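Phosphatidylglycerol lysyltransferase C-terminal domain-containing protein (Bacteroides thetaiotaomicron, PDB 2HQY) is of unknown function but binds coenzyme A and probably belongs with the acetyltransferase-like enzymes related to phosphatidylglycerol lysyltransferase. Local coordinates at residues D122-R127 with Y261-R266; K21-N26 with I226-F231; R25-S30 with N265-L270. One frame throughout, in Å; residues are numbered along the deposited sequence.

Contact 1: D122-R127 with Y261-R266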
loop_
_atom_site.group_PDB
_atom_site.type_symbol
_atom_site.label_atom_id
_atom_site.label_comp_id
_atom_site.label_asym_id
_atom_site.label_seq_id
_atom_site.Cartn_x
_atom_site.Cartn_y
_atom_site.Cartn_z
ATOM N N ASP A 122 7.827 -22.531 4.387
ATOM C CA ASP A 122 8.393 -21.901 5.587
ATOM C C ASP A 122 9.301 -22.881 6.308
ATOM O O ASP A 122 8.998 -24.080 6.423
ATOM C CB ASP A 122 7.320 -21.490 6.593
ATOM C CG ASP A 122 6.541 -20.262 6.188
ATOM O OD1 ASP A 122 6.937 -19.518 5.259
ATOM O OD2 ASP A 122 5.512 -20.034 6.849
ATOM N N TYR A 123 10.401 -22.354 6.821
ATOM C CA TYR A 123 11.306 -23.113 7.662
ATOM C C TYR A 123 10.880 -22.939 9.127
ATOM O O TYR A 123 10.832 -21.809 9.639
ATOM C CB TYR A 123 12.727 -22.581 7.471
ATOM C CG TYR A 123 13.361 -23.035 6.188
ATOM C CD1 TYR A 123 14.288 -24.079 6.186
ATOM C CD2 TYR A 123 13.011 -22.432 4.968
ATOM C CE1 TYR A 123 14.875 -24.516 5.006
ATOM C CE2 TYR A 123 13.583 -22.847 3.780
ATOM C CZ TYR A 123 14.517 -23.897 3.807
ATOM O OH TYR A 123 15.074 -24.329 2.635
ATOM N N ILE A 124 10.584 -24.058 9.782
ATOM C CA ILE A 124 10.146 -24.080 11.183
ATOM C C ILE A 124 11.178 -24.835 12.051
ATOM O O ILE A 124 11.636 -25.924 11.699
ATOM C CB ILE A 124 8.702 -24.661 11.302
ATOM C CG1 ILE A 124 7.744 -23.745 10.500
ATOM C CG2 ILE A 124 8.284 -24.835 12.790
ATOM C CD1 ILE A 124 6.284 -23.825 10.866
ATOM N N TYR A 125 11.571 -24.201 13.144
ATOM C CA TYR A 125 12.608 -24.691 14.051
ATOM C C TYR A 125 12.054 -24.765 15.472
ATOM O O TYR A 125 11.069 -24.097 15.790
ATOM C CB TYR A 125 13.766 -23.691 14.049
ATOM C CG TYR A 125 14.352 -23.406 12.683
ATOM C CD1 TYR A 125 15.421 -24.162 12.178
ATOM C CD2 TYR A 125 13.844 -22.366 11.905
ATOM C CE1 TYR A 125 15.958 -23.882 10.917
ATOM C CE2 TYR A 125 14.350 -22.085 10.660
ATOM C CZ TYR A 125 15.400 -22.821 10.177
ATOM O OH TYR A 125 15.875 -22.470 8.953
ATOM N N LEU A 126 12.674 -25.582 16.316
ATOM C CA LEU A 126 12.375 -25.571 17.752
ATOM C C LEU A 126 13.061 -24.365 18.365
ATOM O O LEU A 126 14.254 -24.154 18.154
ATOM C CB LEU A 126 12.905 -26.822 18.439
ATOM C CG LEU A 126 12.241 -28.153 18.036
ATOM C CD1 LEU A 126 12.950 -29.375 18.634
ATOM C CD2 LEU A 126 10.744 -28.133 18.392
ATOM N N ARG A 127 12.320 -23.579 19.137
ATOM C CA ARG A 127 12.932 -22.479 19.897
ATOM C C ARG A 127 14.056 -23.002 20.791
ATOM O O ARG A 127 15.096 -22.362 20.919
ATOM C CB ARG A 127 11.874 -21.750 20.731
ATOM C CG ARG A 127 12.348 -20.432 21.371
ATOM C CD ARG A 127 11.645 -20.173 22.708
ATOM N NE ARG A 127 12.390 -20.855 23.745
ATOM C CZ ARG A 127 13.331 -20.293 24.500
ATOM N NH1 ARG A 127 13.638 -19.001 24.390
ATOM N NH2 ARG A 127 13.946 -21.033 25.394
ATOM N N TYR A 261 6.301 -20.164 22.959
ATOM C CA TYR A 261 6.504 -20.337 21.511
ATOM C C TYR A 261 7.517 -21.440 21.280
ATOM O O TYR A 261 8.721 -21.187 21.194
ATOM C CB TYR A 261 6.919 -18.995 20.854
ATOM C CG TYR A 261 5.906 -17.938 21.191
ATOM C CD1 TYR A 261 4.601 -18.012 20.674
ATOM C CD2 TYR A 261 6.221 -16.896 22.054
ATOM C CE1 TYR A 261 3.645 -17.073 21.004
ATOM C CE2 TYR A 261 5.264 -15.916 22.383
ATOM C CZ TYR A 261 3.989 -16.032 21.863
ATOM O OH TYR A 261 3.050 -15.117 22.209
ATOM N N ILE A 262 7.006 -22.667 21.214
ATOM C CA ILE A 262 7.778 -23.883 20.980
ATOM C C ILE A 262 8.496 -23.843 19.637
ATOM O O ILE A 262 9.606 -24.373 19.511
ATOM C CB ILE A 262 6.827 -25.139 21.069
ATOM C CG1 ILE A 262 6.498 -25.431 22.537
ATOM C CG2 ILE A 262 7.466 -26.393 20.526
ATOM C CD1 ILE A 262 5.335 -24.690 23.072
ATOM N N TYR A 263 7.853 -23.213 18.645
ATOM C CA TYR A 263 8.343 -23.199 17.274
ATOM C C TYR A 263 8.754 -21.801 16.865
ATOM O O TYR A 263 8.138 -20.818 17.281
ATOM C CB TYR A 263 7.269 -23.693 16.309
ATOM C CG TYR A 263 6.819 -25.077 16.652
ATOM C CD1 TYR A 263 7.656 -26.156 16.429
ATOM C CD2 TYR A 263 5.581 -25.296 17.238
ATOM C CE1 TYR A 263 7.265 -27.454 16.778
ATOM C CE2 TYR A 263 5.174 -26.590 17.586
ATOM C CZ TYR A 263 6.027 -27.652 17.343
ATOM O OH TYR A 263 5.646 -28.935 17.665
ATOM N N ILE A 264 9.792 -21.728 16.040
ATOM C CA ILE A 264 10.204 -20.434 15.472
ATOM C C ILE A 264 10.103 -20.582 13.955
ATOM O O ILE A 264 10.698 -21.487 13.376
ATOM C CB ILE A 264 11.645 -20.021 15.859
ATOM C CG1 ILE A 264 11.802 -19.824 17.373
ATOM C CG2 ILE A 264 12.003 -18.701 15.111
ATOM C CD1 ILE A 264 13.262 -19.529 17.799
ATOM N N ASN A 265 9.302 -19.730 13.320
ATOM C CA ASN A 265 9.154 -19.744 11.870
ATOM C C ASN A 265 10.046 -18.624 11.284
ATOM O O ASN A 265 9.800 -17.418 11.515
ATOM C CB ASN A 265 7.669 -19.535 11.505
ATOM C CG ASN A 265 7.400 -19.606 9.994
ATOM O OD1 ASN A 265 8.252 -19.251 9.172
ATOM N ND2 ASN A 265 6.191 -20.049 9.629
ATOM N N ARG A 266 11.085 -19.014 10.550
ATOM C CA ARG A 266 12.014 -18.036 9.925
ATOM C C ARG A 266 11.766 -17.854 8.424
ATOM O O ARG A 266 12.646 -17.404 7.685
ATOM C CB ARG A 266 13.482 -18.403 10.225
ATOM C CG ARG A 266 13.782 -18.391 11.731
ATOM C CD ARG A 266 15.198 -18.835 12.100
ATOM N NE ARG A 266 16.197 -18.046 11.388
ATOM C CZ ARG A 266 16.663 -16.860 11.754
ATOM N NH1 ARG A 266 16.265 -16.265 12.876
ATOM N NH2 ARG A 266 17.553 -16.276 10.964
HETATM O O HOH W 1 17.012 -19.949 9.447
#
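Tyr125 and Ile264 form the hydrogen-bonded pair of a short antiparallel beta ladder, in which strand 122-126 runs beside strand 263-265. Ile264 N donates to Tyr125 O at 2.7 Å and Tyr125 N returns the bond to Ile264 O, while the pairs Arg266 N with Tyr123 O and Arg127 N with Ile262 O prolong the ladder at its two ends. Next to this pair, Arg266 carries its side chain across the Tyr125 ring at about a right angle. Its CB lies 3.8 Å from Tyr125 CE2, CG stays beside the CD2-CE2 bond of the ring, and CD comes to 3.7 Å from CE2. There the chain bends (chi3 55°), bringing NE to a water at 2.8 Å, in the guanidinium plane. This water donates in turn to Tyr125 OH, which also bonds to Lys279 O; at its tip, Arg266 NH2 forms a salt bridge with Glu236. On the face that carries Tyr125, Ile264 CD1 packs against Arg127 CA at 3.6 Å. The other face carries Ile124, whose CG2 touches Tyr263 CB, and Asn265. Lys290 pairs with Asp122 OD1. The second carboxylate oxygen, Asp122 OD2, receives a nearly straight bond from Asn265 ND2 (2.9 Å, 175° at the hydrogen); the donor stands above the carboxylate plane, whereas the oxygen lies in the amide plane, the two planes being 70° apart.

Contact 2: K21-N26 with I226-F231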
loop_
_atom_site.group_PDB
_atom_site.type_symbol
_atom_site.label_atom_id
_atom_site.label_comp_id
_atom_site.label_asym_id
_atom_site.label_seq_id
_atom_site.Cartn_x
_atom_site.Cartn_y
_atom_site.Cartn_z
ATOM N N LYS A 21 -5.405 -18.588 18.465
ATOM C CA LYS A 21 -5.993 -19.853 18.905
ATOM C C LYS A 21 -5.934 -20.941 17.839
ATOM O O LYS A 21 -6.260 -22.099 18.122
ATOM C CB LYS A 21 -7.444 -19.651 19.365
ATOM C CG LYS A 21 -8.417 -19.332 18.260
ATOM C CD LYS A 21 -9.853 -19.346 18.790
ATOM C CE LYS A 21 -10.827 -18.691 17.803
ATOM N NZ LYS A 21 -11.256 -19.552 16.637
ATOM N N SER A 22 -5.558 -20.567 16.617
ATOM C CA SER A 22 -5.574 -21.493 15.478
ATOM C C SER A 22 -4.357 -22.404 15.512
ATOM O O SER A 22 -3.401 -22.145 16.244
ATOM C CB SER A 22 -5.614 -20.726 14.153
ATOM O OG SER A 22 -4.324 -20.230 13.813
ATOM N N ASP A 23 -4.377 -23.462 14.712
ATOM C CA ASP A 23 -3.175 -24.282 14.599
ATOM C C ASP A 23 -2.372 -23.970 13.333
ATOM O O ASP A 23 -1.536 -24.746 12.900
ATOM C CB ASP A 23 -3.507 -25.779 14.804
ATOM C CG ASP A 23 -3.611 -26.147 16.308
ATOM O OD1 ASP A 23 -2.770 -25.695 17.156
ATOM O OD2 ASP A 23 -4.553 -26.890 16.653
ATOM N N ARG A 24 -2.603 -22.780 12.785
ATOM C CA ARG A 24 -1.888 -22.324 11.593
ATOM C C ARG A 24 -0.544 -21.709 11.959
ATOM O O ARG A 24 -0.486 -20.806 12.773
ATOM C CB ARG A 24 -2.761 -21.308 10.857
ATOM C CG ARG A 24 -4.163 -21.852 10.608
ATOM C CD ARG A 24 -4.215 -22.685 9.347
ATOM N NE ARG A 24 -4.216 -21.775 8.219
ATOM C CZ ARG A 24 -5.310 -21.289 7.635
ATOM N NH1 ARG A 24 -5.168 -20.431 6.638
ATOM N NH2 ARG A 24 -6.533 -21.668 8.034
ATOM N N ARG A 25 0.530 -22.200 11.345
ATOM C CA ARG A 25 1.871 -21.740 11.682
ATOM C C ARG A 25 2.542 -20.922 10.574
ATOM O O ARG A 25 3.686 -20.488 10.713
ATOM C CB ARG A 25 2.737 -22.930 12.081
ATOM C CG ARG A 25 2.165 -23.684 13.263
ATOM C CD ARG A 25 3.117 -24.752 13.742
ATOM N NE ARG A 25 3.342 -25.798 12.747
ATOM C CZ ARG A 25 4.252 -26.768 12.871
ATOM N NH1 ARG A 25 5.046 -26.821 13.936
ATOM N NH2 ARG A 25 4.384 -27.685 11.918
ATOM N N ASN A 26 1.845 -20.707 9.466
ATOM C CA ASN A 26 2.533 -20.043 8.362
ATOM C C ASN A 26 2.719 -18.536 8.570
ATOM O O ASN A 26 1.841 -17.845 9.144
ATOM C CB ASN A 26 1.938 -20.396 7.018
ATOM C CG ASN A 26 0.592 -19.839 6.838
ATOM O OD1 ASN A 26 -0.341 -20.216 7.543
ATOM N ND2 ASN A 26 0.447 -18.972 5.843
ATOM N N ILE A 226 2.891 -15.810 15.637
ATOM C CA ILE A 226 1.995 -16.194 14.535
ATOM C C ILE A 226 0.769 -16.895 15.127
ATOM O O ILE A 226 -0.370 -16.597 14.770
ATOM C CB ILE A 226 2.690 -17.126 13.524
ATOM C CG1 ILE A 226 3.762 -16.353 12.740
ATOM C CG2 ILE A 226 1.646 -17.737 12.520
ATOM C CD1 ILE A 226 4.910 -17.298 12.205
ATOM N N ASN A 227 1.017 -17.847 16.017
ATOM C CA ASN A 227 -0.080 -18.415 16.800
ATOM C C ASN A 227 0.399 -18.664 18.224
ATOM O O ASN A 227 1.516 -18.256 18.587
ATOM C CB ASN A 227 -0.721 -19.652 16.121
ATOM C CG ASN A 227 0.087 -20.949 16.308
ATOM O OD1 ASN A 227 1.222 -20.941 16.786
ATOM N ND2 ASN A 227 -0.543 -22.077 15.991
ATOM N N HIS A 228 -0.422 -19.320 19.028
ATOM C CA HIS A 228 -0.144 -19.507 20.447
ATOM C C HIS A 228 1.185 -20.196 20.754
ATOM O O HIS A 228 1.739 -19.978 21.775
ATOM C CB HIS A 228 -1.289 -20.217 21.128
ATOM C CG HIS A 228 -1.427 -21.632 20.711
ATOM N ND1 HIS A 228 -2.137 -22.009 19.608
ATOM C CD2 HIS A 228 -0.911 -22.757 21.220
ATOM C CE1 HIS A 228 -2.057 -23.306 19.452
ATOM N NE2 HIS A 228 -1.323 -23.784 20.424
ATOM N N GLU A 229 1.682 -21.010 19.843
ATOM C CA GLU A 229 2.938 -21.729 20.007
ATOM C C GLU A 229 4.036 -21.514 18.935
ATOM O O GLU A 229 4.991 -22.239 18.885
ATOM C CB GLU A 229 2.694 -23.228 20.154
ATOM C CG GLU A 229 2.047 -23.852 18.977
ATOM C CD GLU A 229 1.851 -25.346 19.094
ATOM O OE1 GLU A 229 2.093 -25.889 20.148
ATOM O OE2 GLU A 229 1.462 -25.962 18.135
ATOM N N THR A 230 3.861 -20.507 18.099
ATOM C CA THR A 230 4.782 -20.242 16.990
ATOM C C THR A 230 5.099 -18.750 16.946
ATOM O O THR A 230 4.197 -17.917 16.890
ATOM C CB THR A 230 4.202 -20.687 15.614
ATOM O OG1 THR A 230 3.646 -22.013 15.723
ATOM C CG2 THR A 230 5.266 -20.638 14.512
ATOM N N PHE A 231 6.384 -18.435 17.023
ATOM C CA PHE A 231 6.856 -17.050 16.896
ATOM C C PHE A 231 7.497 -16.919 15.516
ATOM O O PHE A 231 8.267 -17.800 15.112
ATOM C CB PHE A 231 7.891 -16.784 17.983
ATOM C CG PHE A 231 8.215 -15.323 18.167
ATOM C CD1 PHE A 231 7.523 -14.564 19.104
ATOM C CD2 PHE A 231 9.178 -14.703 17.375
ATOM C CE1 PHE A 231 7.817 -13.198 19.293
ATOM C CE2 PHE A 231 9.482 -13.336 17.540
ATOM C CZ PHE A 231 8.786 -12.586 18.500
HETATM O O HOH W 2 0.246 -24.772 16.112
#
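With chi1 at 79°, Asn227 holds its carboxamide between its own backbone N and carbonyl carbon, and from there ND2 reaches Ser22 O across the contact at 2.9 Å; Thr230, with chi1 at -47°, places OG1 against the side chain of Arg25. The ND2 bond is bent, 139° at the hydrogen. Rotation of the amide is fixed from its other end: Thr230 OG1 and Glu229 N both donate to Asn227 OD1, arriving from opposite faces of its plane. The second of these closes an Asx turn inside the type I turn 227-230, which links strands 216-227 and 230-238 as a beta hairpin with a classic bulge, Ile226 and Asn227 both facing Thr230. Asn227 ND2 also gives a hydrogen bond to a water at 2.8 Å. That water donates to Glu229 OE2 at 2.6 Å and weakly to Asp23 OD1, so it stands between two carboxylates. Asp23 OD1 meets the edge of the His228 ring at CE1, 3.4 Å away, while His228 ND1 bonds to Met20 O. Thr230 OG1 lies 3.3 Å from Arg25 CG, and the Arg25 guanidinium goes on to a cation-pi contact with Tyr263. Deeper in, Ile226 CG2 packs against two backbone carbonyls, touching Asn26 O at 3.4 Å and Arg24 O at 3.7 Å.

Contact 3: R25-S30 with N265-L270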
loop_
_atom_site.group_PDB
_atom_site.type_symbol
_atom_site.label_atom_id
_atom_site.label_comp_id
_atom_site.label_asym_id
_atom_site.label_seq_id
_atom_site.Cartn_x
_atom_site.Cartn_y
_atom_site.Cartn_z
ATOM N N ARG A 25 0.530 -22.200 11.345
ATOM C CA ARG A 25 1.871 -21.740 11.682
ATOM C C ARG A 25 2.542 -20.922 10.574
ATOM O O ARG A 25 3.686 -20.488 10.713
ATOM C CB ARG A 25 2.737 -22.930 12.081
ATOM C CG ARG A 25 2.165 -23.684 13.263
ATOM C CD ARG A 25 3.117 -24.752 13.742
ATOM N NE ARG A 25 3.342 -25.798 12.747
ATOM C CZ ARG A 25 4.252 -26.768 12.871
ATOM N NH1 ARG A 25 5.046 -26.821 13.936
ATOM N NH2 ARG A 25 4.384 -27.685 11.918
ATOM N N ASN A 26 1.845 -20.707 9.466
ATOM C CA ASN A 26 2.533 -20.043 8.362
ATOM C C ASN A 26 2.719 -18.536 8.570
ATOM O O ASN A 26 1.841 -17.845 9.144
ATOM C CB ASN A 26 1.938 -20.396 7.018
ATOM C CG ASN A 26 0.592 -19.839 6.838
ATOM O OD1 ASN A 26 -0.341 -20.216 7.543
ATOM N ND2 ASN A 26 0.447 -18.972 5.843
ATOM N N CYS A 27 3.881 -18.051 8.141
ATOM C CA CYS A 27 4.325 -16.700 8.479
ATOM C C CYS A 27 3.412 -15.666 7.872
ATOM O O CYS A 27 3.369 -14.531 8.343
ATOM C CB CYS A 27 5.777 -16.455 8.014
ATOM S SG CYS A 27 6.026 -16.452 6.230
ATOM N N ASP A 28 2.686 -16.042 6.817
ATOM C CA ASP A 28 1.784 -15.068 6.181
ATOM C C ASP A 28 0.634 -14.649 7.091
ATOM O O ASP A 28 -0.080 -13.695 6.771
ATOM C CB ASP A 28 1.274 -15.579 4.846
ATOM C CG ASP A 28 2.398 -15.665 3.809
ATOM O OD1 ASP A 28 3.324 -14.810 3.861
ATOM O OD2 ASP A 28 2.367 -16.560 2.962
ATOM N N LEU A 29 0.423 -15.382 8.188
ATOM C CA LEU A 29 -0.638 -15.034 9.140
ATOM C C LEU A 29 -0.174 -14.155 10.315
ATOM O O LEU A 29 -0.986 -13.790 11.194
ATOM C CB LEU A 29 -1.336 -16.306 9.661
ATOM C CG LEU A 29 -2.261 -16.961 8.626
ATOM C CD1 LEU A 29 -2.783 -18.253 9.211
ATOM C CD2 LEU A 29 -3.405 -16.060 8.238
ATOM N N SER A 30 1.114 -13.822 10.344
ATOM C CA SER A 30 1.583 -12.795 11.279
ATOM C C SER A 30 0.893 -11.463 10.977
ATOM O O SER A 30 0.815 -11.034 9.810
ATOM C CB SER A 30 3.079 -12.600 11.164
ATOM O OG SER A 30 3.396 -11.327 11.682
ATOM N N ASN A 265 9.302 -19.730 13.320
ATOM C CA ASN A 265 9.154 -19.744 11.870
ATOM C C ASN A 265 10.046 -18.624 11.284
ATOM O O ASN A 265 9.800 -17.418 11.515
ATOM C CB ASN A 265 7.669 -19.535 11.505
ATOM C CG ASN A 265 7.400 -19.606 9.994
ATOM O OD1 ASN A 265 8.252 -19.251 9.172
ATOM N ND2 ASN A 265 6.191 -20.049 9.629
ATOM N N ARG A 266 11.085 -19.014 10.550
ATOM C CA ARG A 266 12.014 -18.036 9.925
ATOM C C ARG A 266 11.766 -17.854 8.424
ATOM O O ARG A 266 12.646 -17.404 7.685
ATOM C CB ARG A 266 13.482 -18.403 10.225
ATOM C CG ARG A 266 13.782 -18.391 11.731
ATOM C CD ARG A 266 15.198 -18.835 12.100
ATOM N NE ARG A 266 16.197 -18.046 11.388
ATOM C CZ ARG A 266 16.663 -16.860 11.754
ATOM N NH1 ARG A 266 16.265 -16.265 12.876
ATOM N NH2 ARG A 266 17.553 -16.276 10.964
ATOM N N GLU A 267 10.564 -18.210 7.978
ATOM C CA GLU A 267 10.064 -17.851 6.640
ATOM C C GLU A 267 10.748 -18.619 5.499
ATOM O O GLU A 267 11.256 -19.726 5.704
ATOM C CB GLU A 267 10.013 -16.303 6.441
ATOM C CG GLU A 267 9.448 -15.621 7.709
ATOM C CD GLU A 267 8.873 -14.215 7.499
ATOM O OE1 GLU A 267 9.275 -13.510 6.554
ATOM O OE2 GLU A 267 7.982 -13.825 8.298
ATOM N N GLU A 268 10.746 -18.046 4.303
ATOM C CA GLU A 268 10.998 -18.835 3.086
ATOM C C GLU A 268 12.394 -18.622 2.527
ATOM O O GLU A 268 13.050 -17.635 2.866
ATOM C CB GLU A 268 9.961 -18.457 2.031
ATOM C CG GLU A 268 8.542 -18.589 2.516
ATOM C CD GLU A 268 7.823 -17.282 2.635
ATOM O OE1 GLU A 268 8.446 -16.287 3.099
ATOM O OE2 GLU A 268 6.619 -17.265 2.266
ATOM N N ASP A 269 12.850 -19.535 1.662
ATOM C CA ASP A 269 14.120 -19.321 0.965
ATOM C C ASP A 269 13.975 -18.654 -0.404
ATOM O O ASP A 269 14.984 -18.266 -1.005
ATOM C CB ASP A 269 14.984 -20.600 0.884
ATOM C CG ASP A 269 14.339 -21.737 0.090
ATOM O OD1 ASP A 269 13.710 -21.491 -0.973
ATOM O OD2 ASP A 269 14.523 -22.909 0.513
ATOM N N LEU A 270 12.735 -18.536 -0.897
ATOM C CA LEU A 270 12.434 -17.864 -2.185
ATOM C C LEU A 270 13.154 -18.498 -3.384
ATOM O O LEU A 270 13.282 -17.882 -4.467
ATOM C CB LEU A 270 12.723 -16.347 -2.096
ATOM C CG LEU A 270 11.960 -15.578 -1.008
ATOM C CD1 LEU A 270 12.230 -14.068 -1.115
ATOM C CD2 LEU A 270 10.455 -15.879 -1.060
HETATM O O HOH W 3 4.320 -16.817 0.968
#
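Two flat groups, the Asn265 amide and the Glu267 carboxylate, receive Cys27 on a face each. Cys27 CB lies over one face of the amide, 3.9 Å from Asn265 OD1, and Cys27 SG sits over one face of the carboxylate, 3.8 Å from Glu267 CD. At the amide edge the bonding is polar. Asn265 ND2 donates to Arg25 O at 2.8 Å, with the oxygen in the amide plane, while Asn265 OD1 accepts from Glu267 N nearly along the C=O axis, closing an Asx turn. One side chain thus ties its own turn to a distant loop, an example of one asparagine bonding to two separate stretches of backbone. Cys27 N comes near ND2 as well, but both are donors, and the cysteine nitrogen bonds instead to Asp122 OD2. The thiol reaches its place because Cys27 carries SG between the backbone N and the carbonyl carbon (chi1 66°), turned to the 265-270 loop. There Glu267 OE2 approaches Cys27 CB at 3.4 Å and accepts a hydrogen bond from His234 ND1. Glu268, bent at chi2, brings OE1 to 4.0 Å from Cys27 SG. Its other oxygen, Glu268 OE2, is 4.4 Å from Asp28 OD2; a water that donates to both, at 2.8 Å to Asp28 OD2, and a salt bridge from Lys290 to Glu268 probably ease the repulsion. Cys27 also touches Lys290 of strand 286-295, and Glu268 touches Asp122 of strand 122-126. The 3-10 turn 27-29 leads to Ser30, which caps helix 31-36, and the loop from strand 263-265 continues through Leu270, part of the coenzyme A pocket, to helix 273-281.

How the contacts relate
From the N terminus, the loop after helix 12-19 supplies the first segments of contacts 2 and 3, which share Arg25 and Asn26. Contact 2 closes a loop of some 200 residues, bringing 21-26 to the hairpin between strands 216-227 and 230-238. Contact 3 closes a longer one, reaching the loop after strand 263-265; 122-127 and 226-231 both lie inside its span. Contact 1 closes about 130 residues from strand 122-126 and crosses contact 2, because 226-231 falls between its two segments while 21-26 lies before them; it shares Asn265 and Arg266 with contact 3. The three meet at Asn265, whose N bonds to Phe231 O, joining the N-terminal loop to strands 122-126, 263-265 and 230-238.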